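Side-chain contact in Rho guanine nucleotide exchange factor 3 (Mus musculus, PDB 2Z0Q), which acts as a guanine nucleotide exchange factor for the small GTPases RhoA and RhoB, the fragment here being its DH-PH domain pair: residues V248-Q252 with E253-I257. Numbering follows the deposited sequence.
Sequences VFLFQ and EVLVI
In the PH domain, strands 245-251 and 254-263 form a beta hairpin whose tight end pairs Phe251 with Val254 across a two-residue turn. The backbone angles of Gln252 and Glu253 fit a type I turn, and closure is lopsided: Phe251 N donates to Val254 O at 2.8 Å, whereas the return bond from Val254 N to Phe251 O is weak at 3.4 Å. Farther in, the hydrogen-bonded pair Phe249 and Val256 is regular: Phe249 N donates to Val256 O at 2.8 Å and 167° at the hydrogen, and Val256 N returns the bond to Phe249 O. Side chains alternate between the two faces. On one, Leu255 CD1 reaches diagonally to Val248 CG1 at 3.6 Å and also meets Leu250 CD1 at 4.0 Å, the two leucines crossing at about a right angle; helix 331-345 packs on this side through Trp337 against Val248 and Ile341 against Leu250. On the other, Phe251 carries CG beside its own backbone N (chi1 -71°), which brings the ring edge to Val256, while Phe251 CB rests on Val254 CG1 at 3.8 Å. An alanine here would keep that CB but would probably leave a gap beside Val256, whose methyl would lose its aromatic neighbour. Ile226 also touches Val256, and the methyl Val256 CG2 lies in the plane of the Phe251 ring, 3.8 Å from Phe251 CE2.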
loop_
_atom_site.group_PDB
_atom_site.type_symbol
_atom_site.label_atom_id
_atom_site.label_comp_id
_atom_site.label_asym_id
_atom_site.label_seq_id
_atom_site.Cartn_x
_atom_site.Cartn_y
_atom_site.Cartn_z
ATOM N N VAL A 248 -11.592 -7.154 8.077
ATOM C CA VAL A 248 -11.629 -8.510 7.583
ATOM C C VAL A 248 -10.330 -8.884 6.869
ATOM O O VAL A 248 -9.780 -8.097 6.113
ATOM C CB VAL A 248 -12.841 -8.681 6.645
ATOM C CG1 VAL A 248 -12.887 -10.073 6.093
ATOM C CG2 VAL A 248 -14.119 -8.341 7.415
ATOM N N PHE A 249 -9.901 -10.105 7.099
ATOM C CA PHE A 249 -8.657 -10.628 6.541
ATOM C C PHE A 249 -8.896 -11.891 5.720
ATOM O O PHE A 249 -9.379 -12.910 6.234
ATOM C CB PHE A 249 -7.694 -11.004 7.685
ATOM C CG PHE A 249 -7.284 -9.839 8.547
ATOM C CD1 PHE A 249 -6.229 -9.006 8.173
ATOM C CD2 PHE A 249 -7.962 -9.568 9.730
ATOM C CE1 PHE A 249 -5.857 -7.919 8.966
ATOM C CE2 PHE A 249 -7.602 -8.503 10.509
ATOM C CZ PHE A 249 -6.536 -7.663 10.137
ATOM N N LEU A 250 -8.538 -11.827 4.443
ATOM C CA LEU A 250 -8.632 -12.985 3.599
ATOM C C LEU A 250 -7.218 -13.588 3.440
ATOM O O LEU A 250 -6.405 -13.095 2.655
ATOM C CB LEU A 250 -9.166 -12.617 2.201
ATOM C CG LEU A 250 -9.175 -13.826 1.237
ATOM C CD1 LEU A 250 -10.137 -14.931 1.729
ATOM C CD2 LEU A 250 -9.569 -13.348 -0.141
ATOM N N PHE A 251 -6.927 -14.623 4.216
ATOM C CA PHE A 251 -5.650 -15.325 4.068
ATOM C C PHE A 251 -5.937 -16.315 2.923
ATOM O O PHE A 251 -7.093 -16.539 2.578
ATOM C CB PHE A 251 -5.292 -16.060 5.366
ATOM C CG PHE A 251 -4.892 -15.133 6.489
ATOM C CD1 PHE A 251 -3.613 -14.558 6.528
ATOM C CD2 PHE A 251 -5.794 -14.836 7.503
ATOM C CE1 PHE A 251 -3.237 -13.697 7.570
ATOM C CE2 PHE A 251 -5.443 -13.982 8.546
ATOM C CZ PHE A 251 -4.150 -13.407 8.584
ATOM N N GLN A 252 -4.909 -16.925 2.326
ATOM C CA GLN A 252 -5.175 -17.803 1.193
ATOM C C GLN A 252 -6.253 -18.851 1.406
ATOM O O GLN A 252 -7.094 -19.077 0.531
ATOM C CB GLN A 252 -3.895 -18.514 0.758
ATOM C CG GLN A 252 -4.037 -19.280 -0.563
ATOM C CD GLN A 252 -4.202 -18.347 -1.742
ATOM O OE1 GLN A 252 -5.313 -17.940 -2.072
ATOM N NE2 GLN A 252 -3.076 -17.984 -2.379
ATOM N N GLU A 253 -6.251 -19.478 2.575
ATOM C CA GLU A 253 -7.201 -20.541 2.829
ATOM C C GLU A 253 -8.254 -20.272 3.899
ATOM O O GLU A 253 -9.076 -21.142 4.173
ATOM C CB GLU A 253 -6.431 -21.819 3.190
ATOM C CG GLU A 253 -5.482 -22.283 2.066
ATOM C CD GLU A 253 -4.799 -23.589 2.415
ATOM O OE1 GLU A 253 -5.521 -24.577 2.643
ATOM O OE2 GLU A 253 -3.552 -23.626 2.483
ATOM N N VAL A 254 -8.235 -19.077 4.473
ATOM C CA VAL A 254 -9.192 -18.774 5.542
ATOM C C VAL A 254 -9.538 -17.295 5.669
ATOM O O VAL A 254 -8.675 -16.417 5.556
ATOM C CB VAL A 254 -8.669 -19.345 6.916
ATOM C CG1 VAL A 254 -7.362 -18.656 7.297
ATOM C CG2 VAL A 254 -9.742 -19.154 8.060
ATOM N N LEU A 255 -10.833 -17.024 5.896
ATOM C CA LEU A 255 -11.301 -15.656 6.090
ATOM C C LEU A 255 -11.415 -15.406 7.602
ATOM O O LEU A 255 -11.960 -16.229 8.339
ATOM C CB LEU A 255 -12.667 -15.465 5.428
ATOM C CG LEU A 255 -13.229 -14.032 5.477
ATOM C CD1 LEU A 255 -12.603 -13.210 4.359
ATOM C CD2 LEU A 255 -14.763 -14.031 5.286
ATOM N N VAL A 256 -10.887 -14.279 8.070
ATOM C CA VAL A 256 -10.929 -13.955 9.508
ATOM C C VAL A 256 -11.620 -12.601 9.649
ATOM O O VAL A 256 -11.226 -11.610 9.027
ATOM C CB VAL A 256 -9.498 -13.917 10.117
ATOM C CG1 VAL A 256 -9.590 -13.640 11.668
ATOM C CG2 VAL A 256 -8.826 -15.244 9.879
ATOM N N ILE A 257 -12.671 -12.563 10.467
ATOM C CA ILE A 257 -13.463 -11.350 10.652
ATOM C C ILE A 257 -13.186 -10.851 12.076
ATOM O O ILE A 257 -13.292 -11.616 13.030
ATOM C CB ILE A 257 -15.005 -11.653 10.500
ATOM C CG1 ILE A 257 -15.275 -12.223 9.097
ATOM C CG2 ILE A 257 -15.799 -10.371 10.710
ATOM C CD1 ILE A 257 -16.742 -12.630 8.843
#